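Side-chain contacts in magnesium transport protein CorA (Methanocaldococcus jannaschii, PDB 4EGW), which mediates influx of magnesium ions through a homopentameric pore, closing when cytoplasmic magnesium is high and opening when it is low: residues K101-E106 against S170-N175; G115-N120 against L124-D129; E181-K186 against M196-G201; A215-L220 against Y244-L249. All blocks are in the same frame, centred on the assembly; numbering follows the deposited sequence.

The four contacts follow the CorA cytoplasmic domain from its sheet into its long helices, and their chemistry changes along the way. Contact 2, wholly buried, is a beta hairpin tied by backbone hydrogen bonds. Contact 1 joins that same sheet, through strand 96-104, to helix 156-186 by apolar packing, and is partly buried beside a second subunit. Contact 4 pairs helices 193-225 and 233-270 and is also partly buried; its Asn-216 reaches Lys-101 of contact 1. Contact 3 lies far from the chain centre and shares helix 193-225 with contact 4 and helix 156-186 with contact 1; there Leu-183 and Ile-199 are buried and exposed Lys-198 joins a small apolar touch through its aliphatic part.

Contact 1: K101-E106 against S170-N175; sequences KAPLFE and SRILMN
Pro-103, near the end of strand 96-104, and Phe-105, just beyond it, lie against Arg-171 and Ile-172 of helix 156-186, an instance of a long helix packed on the mixed sheet of the CorA cytoplasmic domain. Apolar contacts do most of the work. CD1 of Ile-172 is the shared point: it lies 3.6 Å from CB of Pro-103, close to CG of the same ring, and 3.9 Å from CE2 of Phe-105. Ile-172 has CG1 anti to its carbonyl carbon (chi1 -53°), and the extended run from CG1 to CD1 points the terminal methyl at the junction of the proline and the phenyl ring. Pro-103 also rests on Ile-165, Ser-168 and Tyr-169 of the same helix, so the proline lies along about two turns of it.

The polar side of the contact is Arg-171. Its chain bends at chi2 and chi3 and brings the guanidinium past the phenyl ring, with the two planes 44° apart, neither stacked nor perpendicular. The stronger partners of this group lie on the second subunit: NH1 forms a salt bridge with Asp-178 and a hydrogen bond with Asn-175 of that chain. One arginine thus turns one nitrogen toward the phenyl ring and the other toward the second subunit, its NH2 standing 3.9 Å from CE2 of Phe-105.

Contact 2: G115-N120 against L124-D129; sequences GIYIKN and LTIHSD
Tyr-117 and Leu-124 form one of two hydrogen-bonded pairs between 115-120 and 124-129, in the antiparallel hairpin of strands 110-119 and 122-127; Gly-115 with Ile-126 is the other, and the non-hydrogen-bonded pair Ile-116 with Thr-125 lies between. Within the Tyr-117 pair, the tyrosine N reaches Leu-124 O at 2.7 Å and Leu-124 N returns to Tyr-117 O at 2.8 Å. In the other, Ile-126 N gives Gly-115 O a nearly straight bond (N-H...O 173°), whereas the return bond from Gly-115 N is weak.

The side chain of Tyr-117 shows how a hairpin face is filled. Its CB lies 4.5 Å from CB of Leu-124, the neighbour across the strands. CG is anti to the carbonyl carbon (chi1 -58°), which swings the ring over Gly-115 towards Ile-126. There CD1 is 3.9 Å from Ile-126 CG2 and CE1 only 3.3 Å from it, so the methyl group meets the ring at its edge, near its plane. At the tip, OH is hydrogen-bonded to the carbonyl of Asp-76 and to Gly-80 N, fastening the sheet to helix 74-80.

On the other face Ile-116 CG1 and Thr-125 CG2 are 4.3 Å apart, and Thr-125 OG1 is bound by Asp-54 and Trp-52. Backbone bonds therefore set the register, while the buried hydroxyls have polar partners beyond the hairpin.

Contact 3: E181-K186 against M196-G201; sequences EELEDK and MEKILG. With BU1 (1,4-butanediol), chain G.
Lys-198 sets its CG anti to the backbone N (chi1 -176°), which brings that methylene to Leu-183 before bends at chi2 and chi3 lead the amino end away again. The touching atoms are Lys-198 CG and Leu-183 CD2, 4.0 Å apart, their side chains meeting at a slant. The same leucine methyl is 4.2 Å from CG1 of Ile-199. Helices 156-186 and 193-225 run as an antiparallel hairpin, probably corresponding to the willow helices of CorA relatives, and Leu-183 bridges them near the turn. Met-263 of helix 233-270 and Val-195 also pack on it.

Charged residues of 181-186 stay out of this touch. Lys-186 NZ makes salt bridges with Asp-192 and Glu-194, close to the turn, while Glu-181 and Glu-184 belong to a pocket, away from the leucine, holding 1,4-butanediol, whose O5 is 3.5 Å from Glu-181 N. The hairpin is thus joined here by a few aliphatic carbons, buried on the side of Leu-183 and Ile-199, and Lys-198 takes part through a methylene rather than its charge.

Contact 4: A215-L220 against Y244-L249; sequences ANRDVL and YDTLQL
Helices 193-225 and 233-270 form an antiparallel pair in the cytoplasmic helical bundle of CorA, and here Arg-217 and Leu-220 of the first meet Thr-246 and Leu-247 of the second. The short axes lie 9.5 Å apart at their closest, with 163° between their directions. Nearest to each other in the backbone are Arg-217 and Thr-246, their CA atoms 6.1 Å apart.

Thr-246 carries much of the contact with its two branches. Its chi1 of -54° puts CG2 anti to the backbone N, and this methyl reaches the base of the Arg-217 side chain, 3.8 Å from both CA and CB. The other branch, OG1, lies 3.2 Å from CD1 of Leu-220, yet its polar need is met within its own helix by a hydrogen bond with Leu-242 O, one turn back. The two branches thus meet different residues, the hydroxyl rather close to the leucine methyl.

Further out, CD of Arg-217 is 3.8 Å from CD2 of Leu-247, a contact of the aliphatic part of the arginine. The guanidinium turns to Asp-218, in a weak salt bridge from NE to OD1 of 3.4 Å.

Phe-239 and Leu-242 of helix 233-270 pack on Leu-220, and Tyr-100 of strand 96-104 lies against it. Helix 193-225 thus touches the sheet, while Leu-249 packs on Thr-166, Ser-170 and Leu-173 of helix 156-186, itself lying against strand 96-104.

Contact 1: K101-E106 against S170-N175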
loop_
_atom_site.group_PDB
_atom_site.type_symbol
_atom_site.label_atom_id
_atom_site.label_comp_id
_atom_site.label_asym_id
_atom_site.label_seq_id
_atom_site.Cartn_x
_atom_site.Cartn_y
_atom_site.Cartn_z
ATOM N N LYS A 101 12.360 4.823 -11.282
ATOM C CA LYS A 101 11.689 6.040 -10.836
ATOM C C LYS A 101 10.861 5.795 -9.585
ATOM O O LYS A 101 9.931 4.988 -9.580
ATOM C CB LYS A 101 10.795 6.617 -11.933
ATOM C CG LYS A 101 11.550 7.358 -13.018
ATOM C CD LYS A 101 11.793 8.816 -12.677
ATOM C CE LYS A 101 12.672 9.433 -13.720
ATOM N NZ LYS A 101 12.904 10.853 -13.382
ATOM N N ALA A 102 11.200 6.521 -8.531
ATOM C CA ALA A 102 10.493 6.419 -7.281
ATOM C C ALA A 102 9.837 7.760 -6.980
ATOM O O ALA A 102 10.352 8.812 -7.370
ATOM C CB ALA A 102 11.458 6.057 -6.194
ATOM N N PRO A 103 8.690 7.729 -6.292
ATOM C CA PRO A 103 8.011 8.964 -5.895
ATOM C C PRO A 103 8.947 9.895 -5.108
ATOM O O PRO A 103 9.803 9.440 -4.356
ATOM C CB PRO A 103 6.868 8.456 -4.999
ATOM C CG PRO A 103 6.631 7.057 -5.444
ATOM C CD PRO A 103 8.004 6.533 -5.769
ATOM N N LEU A 104 8.781 11.197 -5.301
ATOM C CA LEU A 104 9.602 12.204 -4.645
ATOM C C LEU A 104 8.653 13.192 -4.002
ATOM O O LEU A 104 7.698 13.653 -4.628
ATOM C CB LEU A 104 10.466 12.921 -5.674
ATOM C CG LEU A 104 11.199 14.174 -5.209
ATOM C CD1 LEU A 104 12.127 13.847 -4.067
ATOM C CD2 LEU A 104 11.960 14.833 -6.364
ATOM N N PHE A 105 8.905 13.528 -2.751
ATOM C CA PHE A 105 7.938 14.313 -2.004
ATOM C C PHE A 105 8.447 15.726 -1.755
ATOM O O PHE A 105 9.638 15.946 -1.531
ATOM C CB PHE A 105 7.587 13.603 -0.701
ATOM C CG PHE A 105 7.529 12.096 -0.829
ATOM C CD1 PHE A 105 8.671 11.363 -1.141
ATOM C CD2 PHE A 105 6.346 11.412 -0.625
ATOM C CE1 PHE A 105 8.625 9.983 -1.255
ATOM C CE2 PHE A 105 6.300 10.031 -0.729
ATOM C CZ PHE A 105 7.437 9.318 -1.048
ATOM N N GLU A 106 7.529 16.679 -1.846
ATOM C CA GLU A 106 7.824 18.095 -1.699
ATOM C C GLU A 106 6.507 18.743 -1.318
ATOM O O GLU A 106 5.543 18.046 -0.998
ATOM C CB GLU A 106 8.311 18.683 -3.027
ATOM C CG GLU A 106 9.245 17.778 -3.825
ATOM C CD GLU A 106 9.004 17.854 -5.325
ATOM O OE1 GLU A 106 8.448 18.873 -5.792
ATOM O OE2 GLU A 106 9.366 16.886 -6.033
ATOM N N SER A 170 1.635 3.490 -5.123
ATOM C CA SER A 170 0.280 2.996 -4.888
ATOM C C SER A 170 -0.344 3.690 -3.697
ATOM O O SER A 170 -1.553 3.910 -3.646
ATOM C CB SER A 170 0.271 1.487 -4.657
ATOM O OG SER A 170 -1.064 1.041 -4.498
ATOM N N ARG A 171 0.491 4.038 -2.734
ATOM C CA ARG A 171 0.010 4.736 -1.562
ATOM C C ARG A 171 -0.525 6.106 -1.957
ATOM O O ARG A 171 -1.582 6.535 -1.505
ATOM C CB ARG A 171 1.145 4.892 -0.558
ATOM C CG ARG A 171 0.695 5.427 0.782
ATOM C CD ARG A 171 1.076 6.889 0.970
ATOM N NE ARG A 171 2.520 7.070 1.083
ATOM C CZ ARG A 171 3.107 7.884 1.958
ATOM N NH1 ARG A 171 2.376 8.593 2.810
ATOM N NH2 ARG A 171 4.431 7.986 1.985
ATOM N N ILE A 172 0.218 6.787 -2.815
ATOM C CA ILE A 172 -0.074 8.166 -3.152
ATOM C C ILE A 172 -1.235 8.289 -4.134
ATOM O O ILE A 172 -2.018 9.234 -4.067
ATOM C CB ILE A 172 1.173 8.854 -3.711
ATOM C CG1 ILE A 172 2.342 8.672 -2.734
ATOM C CG2 ILE A 172 0.894 10.319 -3.971
ATOM C CD1 ILE A 172 3.727 8.842 -3.363
ATOM N N LEU A 173 -1.350 7.335 -5.044
ATOM C CA LEU A 173 -2.508 7.300 -5.924
ATOM C C LEU A 173 -3.794 7.186 -5.104
ATOM O O LEU A 173 -4.704 8.014 -5.217
ATOM C CB LEU A 173 -2.397 6.132 -6.902
ATOM C CG LEU A 173 -1.299 6.228 -7.966
ATOM C CD1 LEU A 173 -0.678 4.878 -8.207
ATOM C CD2 LEU A 173 -1.857 6.818 -9.259
ATOM N N MET A 174 -3.880 6.163 -4.267
ATOM C CA MET A 174 -5.107 5.984 -3.518
ATOM C C MET A 174 -5.343 7.263 -2.717
ATOM O O MET A 174 -6.475 7.711 -2.552
ATOM C CB MET A 174 -5.034 4.725 -2.655
ATOM C CG MET A 174 -4.469 3.525 -3.424
ATOM S SD MET A 174 -4.806 1.911 -2.692
ATOM C CE MET A 174 -4.307 2.185 -0.992
ATOM N N ASN A 175 -4.251 7.871 -2.264
ATOM C CA ASN A 175 -4.301 9.166 -1.591
ATOM C C ASN A 175 -4.742 10.293 -2.514
ATOM O O ASN A 175 -5.693 11.017 -2.229
ATOM C CB ASN A 175 -2.926 9.511 -1.029
ATOM C CG ASN A 175 -2.728 9.015 0.396
ATOM O OD1 ASN A 175 -3.620 8.401 0.988
ATOM N ND2 ASN A 175 -1.547 9.284 0.954
#

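Contact 2: G115-N120 against L124-D129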
loop_
_atom_site.group_PDB
_atom_site.type_symbol
_atom_site.label_atom_id
_atom_site.label_comp_id
_atom_site.label_asym_id
_atom_site.label_seq_id
_atom_site.Cartn_x
_atom_site.Cartn_y
_atom_site.Cartn_z
ATOM N N GLY A 115 19.763 4.915 -9.185
ATOM C CA GLY A 115 20.488 3.799 -9.740
ATOM C C GLY A 115 20.578 2.663 -8.744
ATOM O O GLY A 115 20.782 2.873 -7.542
ATOM N N ILE A 116 20.484 1.448 -9.259
ATOM C CA ILE A 116 20.694 0.273 -8.447
ATOM C C ILE A 116 21.723 -0.588 -9.149
ATOM O O ILE A 116 21.447 -1.148 -10.211
ATOM C CB ILE A 116 19.402 -0.520 -8.367
ATOM C CG1 ILE A 116 18.345 0.294 -7.627
ATOM C CG2 ILE A 116 19.647 -1.878 -7.727
ATOM C CD1 ILE A 116 16.990 -0.367 -7.601
ATOM N N TYR A 117 22.901 -0.724 -8.557
ATOM C CA TYR A 117 23.942 -1.519 -9.190
ATOM C C TYR A 117 24.040 -2.865 -8.493
ATOM O O TYR A 117 23.968 -2.947 -7.268
ATOM C CB TYR A 117 25.293 -0.806 -9.125
ATOM C CG TYR A 117 25.333 0.568 -9.760
ATOM C CD1 TYR A 117 24.514 1.588 -9.305
ATOM C CD2 TYR A 117 26.221 0.856 -10.789
ATOM C CE1 TYR A 117 24.557 2.849 -9.863
ATOM C CE2 TYR A 117 26.276 2.118 -11.356
ATOM C CZ TYR A 117 25.441 3.113 -10.888
ATOM O OH TYR A 117 25.475 4.378 -11.446
ATOM N N ILE A 118 24.203 -3.927 -9.263
ATOM C CA ILE A 118 24.406 -5.232 -8.655
ATOM C C ILE A 118 25.724 -5.847 -9.063
ATOM O O ILE A 118 25.902 -6.252 -10.207
ATOM C CB ILE A 118 23.298 -6.191 -9.045
ATOM C CG1 ILE A 118 21.971 -5.653 -8.518
ATOM C CG2 ILE A 118 23.601 -7.572 -8.516
ATOM C CD1 ILE A 118 20.829 -6.588 -8.715
ATOM N N LYS A 119 26.635 -5.950 -8.109
ATOM C CA LYS A 119 27.947 -6.517 -8.379
ATOM C C LYS A 119 28.145 -7.743 -7.502
ATOM O O LYS A 119 28.246 -7.637 -6.275
ATOM C CB LYS A 119 29.035 -5.476 -8.115
ATOM C CG LYS A 119 30.332 -5.754 -8.843
ATOM C CD LYS A 119 31.330 -4.623 -8.672
ATOM C CE LYS A 119 32.728 -5.137 -8.869
ATOM N NZ LYS A 119 33.712 -4.146 -8.389
ATOM N N ASN A 120 28.191 -8.910 -8.138
ATOM C CA ASN A 120 28.285 -10.158 -7.399
ATOM C C ASN A 120 27.197 -10.182 -6.353
ATOM O O ASN A 120 26.007 -10.162 -6.676
ATOM C CB ASN A 120 29.643 -10.280 -6.736
ATOM C CG ASN A 120 30.747 -9.763 -7.611
ATOM O OD1 ASN A 120 31.416 -8.786 -7.268
ATOM N ND2 ASN A 120 30.939 -10.398 -8.766
ATOM N N LEU A 124 23.815 -2.283 -4.547
ATOM C CA LEU A 124 23.983 -0.894 -4.168
ATOM C C LEU A 124 22.829 -0.084 -4.730
ATOM O O LEU A 124 22.562 -0.131 -5.930
ATOM C CB LEU A 124 25.309 -0.337 -4.697
ATOM C CG LEU A 124 25.445 1.199 -4.719
ATOM C CD1 LEU A 124 25.368 1.803 -3.334
ATOM C CD2 LEU A 124 26.726 1.682 -5.420
ATOM N N THR A 125 22.140 0.639 -3.852
ATOM C CA THR A 125 21.091 1.566 -4.254
ATOM C C THR A 125 21.625 2.960 -4.091
ATOM O O THR A 125 21.938 3.385 -2.984
ATOM C CB THR A 125 19.868 1.491 -3.344
ATOM O OG1 THR A 125 20.271 1.741 -1.988
ATOM C CG2 THR A 125 19.207 0.128 -3.436
ATOM N N ILE A 126 21.719 3.683 -5.193
ATOM C CA ILE A 126 22.280 5.016 -5.145
ATOM C C ILE A 126 21.264 6.064 -5.610
ATOM O O ILE A 126 20.674 5.953 -6.696
ATOM C CB ILE A 126 23.586 5.085 -5.958
ATOM C CG1 ILE A 126 24.245 6.451 -5.792
ATOM C CG2 ILE A 126 23.336 4.747 -7.424
ATOM C CD1 ILE A 126 25.649 6.358 -5.245
ATOM N N HIS A 127 21.044 7.068 -4.766
ATOM C CA HIS A 127 20.087 8.110 -5.082
ATOM C C HIS A 127 20.527 9.474 -4.590
ATOM O O HIS A 127 21.071 9.600 -3.495
ATOM C CB HIS A 127 18.701 7.762 -4.531
ATOM C CG HIS A 127 18.685 7.394 -3.080
ATOM N ND1 HIS A 127 18.164 8.222 -2.107
ATOM C CD2 HIS A 127 19.095 6.275 -2.437
ATOM C CE1 HIS A 127 18.268 7.636 -0.928
ATOM N NE2 HIS A 127 18.828 6.453 -1.099
ATOM N N SER A 128 20.311 10.489 -5.421
ATOM C CA SER A 128 20.544 11.874 -5.038
ATOM C C SER A 128 19.400 12.481 -4.226
ATOM O O SER A 128 19.606 13.413 -3.447
ATOM C CB SER A 128 20.830 12.727 -6.269
ATOM O OG SER A 128 22.028 12.300 -6.898
ATOM N N ASP A 129 18.189 11.976 -4.429
ATOM C CA ASP A 129 17.036 12.435 -3.657
ATOM C C ASP A 129 16.643 11.352 -2.665
ATOM O O ASP A 129 16.839 10.166 -2.922
ATOM C CB ASP A 129 15.845 12.768 -4.567
ATOM C CG ASP A 129 15.749 14.253 -4.900
ATOM O OD1 ASP A 129 16.181 15.090 -4.083
ATOM O OD2 ASP A 129 15.225 14.587 -5.984
#

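Contact 3: E181-K186 against M196-G201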
loop_
_atom_site.group_PDB
_atom_site.type_symbol
_atom_site.label_atom_id
_atom_site.label_comp_id
_atom_site.label_asym_id
_atom_site.label_seq_id
_atom_site.Cartn_x
_atom_site.Cartn_y
_atom_site.Cartn_z
ATOM N N GLU A 181 -12.011 13.225 -4.807
ATOM C CA GLU A 181 -13.330 13.245 -4.193
ATOM C C GLU A 181 -13.549 14.575 -3.459
ATOM O O GLU A 181 -14.611 15.197 -3.587
ATOM C CB GLU A 181 -13.529 12.044 -3.254
ATOM C CG GLU A 181 -13.970 10.738 -3.948
ATOM C CD GLU A 181 -15.471 10.692 -4.290
ATOM O OE1 GLU A 181 -16.307 10.638 -3.358
ATOM O OE2 GLU A 181 -15.814 10.694 -5.497
ATOM N N GLU A 182 -12.536 15.015 -2.711
ATOM C CA GLU A 182 -12.609 16.284 -1.978
ATOM C C GLU A 182 -12.675 17.466 -2.939
ATOM O O GLU A 182 -13.189 18.531 -2.593
ATOM C CB GLU A 182 -11.420 16.458 -1.012
ATOM C CG GLU A 182 -11.535 15.691 0.317
ATOM C CD GLU A 182 -10.647 16.263 1.426
ATOM O OE1 GLU A 182 -10.388 17.488 1.413
ATOM O OE2 GLU A 182 -10.212 15.489 2.311
ATOM N N LEU A 183 -12.154 17.267 -4.145
ATOM C CA LEU A 183 -12.143 18.317 -5.153
ATOM C C LEU A 183 -13.508 18.476 -5.809
ATOM O O LEU A 183 -13.904 19.585 -6.154
ATOM C CB LEU A 183 -11.065 18.048 -6.202
ATOM C CG LEU A 183 -10.421 19.315 -6.764
ATOM C CD1 LEU A 183 -10.611 20.498 -5.812
ATOM C CD2 LEU A 183 -8.946 19.082 -7.065
ATOM N N GLU A 184 -14.229 17.370 -5.967
ATOM C CA GLU A 184 -15.559 17.405 -6.579
ATOM C C GLU A 184 -16.513 18.384 -5.885
ATOM O O GLU A 184 -17.323 19.053 -6.541
ATOM C CB GLU A 184 -16.163 15.999 -6.652
ATOM C CG GLU A 184 -15.564 15.165 -7.778
ATOM C CD GLU A 184 -16.142 13.764 -7.867
ATOM O OE1 GLU A 184 -16.970 13.398 -7.003
ATOM O OE2 GLU A 184 -15.764 13.029 -8.806
ATOM N N ASP A 185 -16.410 18.474 -4.562
ATOM C CA ASP A 185 -17.233 19.409 -3.806
ATOM C C ASP A 185 -16.798 20.850 -4.044
ATOM O O ASP A 185 -17.631 21.725 -4.287
ATOM C CB ASP A 185 -17.185 19.089 -2.313
ATOM C CG ASP A 185 -18.105 17.953 -1.934
ATOM O OD1 ASP A 185 -18.515 17.193 -2.840
ATOM O OD2 ASP A 185 -18.414 17.823 -0.728
ATOM N N LYS A 186 -15.489 21.086 -4.019
ATOM C CA LYS A 186 -14.959 22.445 -4.081
ATOM C C LYS A 186 -15.519 23.160 -5.321
ATOM O O LYS A 186 -15.510 24.393 -5.413
ATOM C CB LYS A 186 -13.421 22.417 -4.093
ATOM C CG LYS A 186 -12.742 23.649 -3.475
ATOM C CD LYS A 186 -11.230 23.435 -3.310
ATOM C CE LYS A 186 -10.534 24.629 -2.650
ATOM N NZ LYS A 186 -10.365 25.794 -3.567
ATOM N N MET A 196 -8.571 25.144 -9.702
ATOM C CA MET A 196 -7.856 25.040 -10.966
ATOM C C MET A 196 -6.358 24.784 -10.792
ATOM O O MET A 196 -5.783 23.943 -11.478
ATOM C CB MET A 196 -8.061 26.319 -11.765
ATOM C CG MET A 196 -7.085 26.504 -12.898
ATOM S SD MET A 196 -6.976 28.236 -13.384
ATOM C CE MET A 196 -8.693 28.592 -13.748
ATOM N N GLU A 197 -5.721 25.512 -9.882
ATOM C CA GLU A 197 -4.298 25.307 -9.649
ATOM C C GLU A 197 -4.063 23.977 -8.946
ATOM O O GLU A 197 -3.151 23.224 -9.308
ATOM C CB GLU A 197 -3.698 26.454 -8.842
ATOM C CG GLU A 197 -2.287 26.830 -9.282
ATOM C CD GLU A 197 -2.240 27.391 -10.700
ATOM O OE1 GLU A 197 -1.127 27.541 -11.252
ATOM O OE2 GLU A 197 -3.317 27.687 -11.263
ATOM N N LYS A 198 -4.891 23.681 -7.948
ATOM C CA LYS A 198 -4.827 22.384 -7.298
ATOM C C LYS A 198 -4.996 21.296 -8.342
ATOM O O LYS A 198 -4.384 20.235 -8.245
ATOM C CB LYS A 198 -5.899 22.250 -6.217
ATOM C CG LYS A 198 -5.826 20.939 -5.411
ATOM C CD LYS A 198 -4.429 20.683 -4.816
ATOM C CE LYS A 198 -3.985 21.782 -3.833
ATOM N NZ LYS A 198 -2.569 21.620 -3.359
ATOM N N ILE A 199 -5.834 21.570 -9.339
ATOM C CA ILE A 199 -6.043 20.635 -10.441
ATOM C C ILE A 199 -4.762 20.491 -11.245
ATOM O O ILE A 199 -4.273 19.381 -11.469
ATOM C CB ILE A 199 -7.165 21.083 -11.403
ATOM C CG1 ILE A 199 -8.495 21.231 -10.676
ATOM C CG2 ILE A 199 -7.344 20.064 -12.504
ATOM C CD1 ILE A 199 -9.653 21.385 -11.625
ATOM N N LEU A 200 -4.220 21.622 -11.681
ATOM C CA LEU A 200 -2.973 21.602 -12.427
ATOM C C LEU A 200 -1.868 20.993 -11.576
ATOM O O LEU A 200 -0.914 20.425 -12.109
ATOM C CB LEU A 200 -2.575 23.008 -12.858
ATOM C CG LEU A 200 -3.569 23.747 -13.745
ATOM C CD1 LEU A 200 -2.964 25.069 -14.188
ATOM C CD2 LEU A 200 -3.942 22.896 -14.942
ATOM N N GLY A 201 -2.003 21.111 -10.254
ATOM C CA GLY A 201 -1.031 20.541 -9.336
ATOM C C GLY A 201 -1.048 19.024 -9.326
ATOM O O GLY A 201 -0.001 18.383 -9.449
HETATM C C1 BU1 G . -13.133 10.198 -8.417
HETATM C C2 BU1 G . -12.635 8.807 -8.600
HETATM C C3 BU1 G . -11.466 8.585 -9.501
HETATM C C4 BU1 G . -10.919 7.200 -9.527
HETATM O O5 BU1 G . -12.464 10.997 -7.516
HETATM O O6 BU1 G . -11.320 6.349 -8.508
#

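Contact 4: A215-L220 against Y244-L249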
loop_
_atom_site.group_PDB
_atom_site.type_symbol
_atom_site.label_atom_id
_atom_site.label_comp_id
_atom_site.label_asym_id
_atom_site.label_seq_id
_atom_site.Cartn_x
_atom_site.Cartn_y
_atom_site.Cartn_z
ATOM N N ALA A 215 8.000 3.925 -17.433
ATOM C CA ALA A 215 9.423 3.603 -17.514
ATOM C C ALA A 215 9.847 2.503 -16.532
ATOM O O ALA A 215 10.703 1.669 -16.851
ATOM C CB ALA A 215 10.247 4.857 -17.304
ATOM N N ASN A 216 9.260 2.517 -15.335
ATOM C CA ASN A 216 9.438 1.436 -14.377
ATOM C C ASN A 216 8.910 0.147 -14.967
ATOM O O ASN A 216 9.564 -0.893 -14.909
ATOM C CB ASN A 216 8.644 1.720 -13.108
ATOM C CG ASN A 216 9.354 2.653 -12.163
ATOM O OD1 ASN A 216 10.426 3.172 -12.473
ATOM N ND2 ASN A 216 8.754 2.879 -10.992
ATOM N N ARG A 217 7.711 0.242 -15.535
ATOM C CA ARG A 217 6.977 -0.905 -16.048
ATOM C C ARG A 217 7.841 -1.759 -16.943
ATOM O O ARG A 217 7.925 -2.975 -16.780
ATOM C CB ARG A 217 5.777 -0.429 -16.854
ATOM C CG ARG A 217 5.007 -1.559 -17.522
ATOM C CD ARG A 217 4.043 -1.004 -18.552
ATOM N NE ARG A 217 4.769 -0.380 -19.651
ATOM C CZ ARG A 217 4.232 0.466 -20.521
ATOM N NH1 ARG A 217 2.952 0.802 -20.419
ATOM N NH2 ARG A 217 4.975 0.978 -21.494
ATOM N N ASP A 218 8.480 -1.105 -17.901
ATOM C CA ASP A 218 9.328 -1.795 -18.856
ATOM C C ASP A 218 10.513 -2.436 -18.145
ATOM O O ASP A 218 10.812 -3.602 -18.374
ATOM C CB ASP A 218 9.775 -0.838 -19.961
ATOM C CG ASP A 218 8.622 -0.435 -20.879
ATOM O OD1 ASP A 218 7.742 -1.288 -21.143
ATOM O OD2 ASP A 218 8.590 0.733 -21.333
ATOM N N VAL A 219 11.159 -1.690 -17.252
ATOM C CA VAL A 219 12.230 -2.252 -16.448
ATOM C C VAL A 219 11.768 -3.588 -15.872
ATOM O O VAL A 219 12.450 -4.602 -16.006
ATOM C CB VAL A 219 12.608 -1.312 -15.290
ATOM C CG1 VAL A 219 13.361 -2.066 -14.210
ATOM C CG2 VAL A 219 13.413 -0.113 -15.806
ATOM N N LEU A 220 10.579 -3.589 -15.273
ATOM C CA LEU A 220 10.008 -4.796 -14.686
ATOM C C LEU A 220 9.648 -5.852 -15.732
ATOM O O LEU A 220 9.760 -7.052 -15.474
ATOM C CB LEU A 220 8.786 -4.458 -13.837
ATOM C CG LEU A 220 9.089 -3.652 -12.580
ATOM C CD1 LEU A 220 7.814 -3.143 -11.932
ATOM C CD2 LEU A 220 9.892 -4.501 -11.614
ATOM N N TYR A 244 2.286 -6.320 -12.655
ATOM C CA TYR A 244 0.822 -6.208 -12.633
ATOM C C TYR A 244 0.296 -4.959 -11.930
ATOM O O TYR A 244 -0.592 -4.258 -12.433
ATOM C CB TYR A 244 0.219 -7.430 -11.949
ATOM C CG TYR A 244 0.222 -8.684 -12.792
ATOM C CD1 TYR A 244 0.264 -8.618 -14.183
ATOM C CD2 TYR A 244 0.168 -9.940 -12.197
ATOM C CE1 TYR A 244 0.258 -9.773 -14.953
ATOM C CE2 TYR A 244 0.160 -11.095 -12.957
ATOM C CZ TYR A 244 0.205 -11.007 -14.333
ATOM O OH TYR A 244 0.199 -12.162 -15.085
ATOM N N ASP A 245 0.831 -4.699 -10.747
ATOM C CA ASP A 245 0.367 -3.573 -9.961
ATOM C C ASP A 245 0.821 -2.273 -10.588
ATOM O O ASP A 245 0.088 -1.280 -10.573
ATOM C CB ASP A 245 0.878 -3.713 -8.545
ATOM C CG ASP A 245 0.664 -5.105 -8.014
ATOM O OD1 ASP A 245 -0.307 -5.758 -8.463
ATOM O OD2 ASP A 245 1.466 -5.557 -7.172
ATOM N N THR A 246 2.028 -2.296 -11.151
ATOM C CA THR A 246 2.548 -1.170 -11.915
ATOM C C THR A 246 1.549 -0.777 -12.994
ATOM O O THR A 246 1.223 0.401 -13.159
ATOM C CB THR A 246 3.870 -1.524 -12.600
ATOM O OG1 THR A 246 4.790 -2.031 -11.630
ATOM C CG2 THR A 246 4.468 -0.293 -13.286
ATOM N N LEU A 247 1.072 -1.778 -13.726
ATOM C CA LEU A 247 0.027 -1.573 -14.716
ATOM C C LEU A 247 -1.267 -1.053 -14.081
ATOM O O LEU A 247 -1.913 -0.155 -14.645
ATOM C CB LEU A 247 -0.220 -2.849 -15.522
ATOM C CG LEU A 247 0.748 -3.070 -16.691
ATOM C CD1 LEU A 247 0.698 -4.506 -17.149
ATOM C CD2 LEU A 247 0.460 -2.129 -17.852
ATOM N N GLN A 248 -1.645 -1.593 -12.919
ATOM C CA GLN A 248 -2.776 -1.020 -12.190
ATOM C C GLN A 248 -2.538 0.476 -11.992
ATOM O O GLN A 248 -3.393 1.305 -12.329
ATOM C CB GLN A 248 -2.948 -1.671 -10.820
ATOM C CG GLN A 248 -3.843 -2.881 -10.777
ATOM C CD GLN A 248 -3.796 -3.568 -9.421
ATOM O OE1 GLN A 248 -3.850 -2.915 -8.375
ATOM N NE2 GLN A 248 -3.670 -4.890 -9.432
ATOM N N LEU A 249 -1.370 0.806 -11.438
ATOM C CA LEU A 249 -1.058 2.174 -11.041
ATOM C C LEU A 249 -1.114 3.081 -12.242
ATOM O O LEU A 249 -1.677 4.175 -12.203
ATOM C CB LEU A 249 0.334 2.243 -10.427
ATOM C CG LEU A 249 0.507 1.345 -9.215
ATOM C CD1 LEU A 249 1.889 1.508 -8.664
ATOM C CD2 LEU A 249 -0.508 1.735 -8.209
#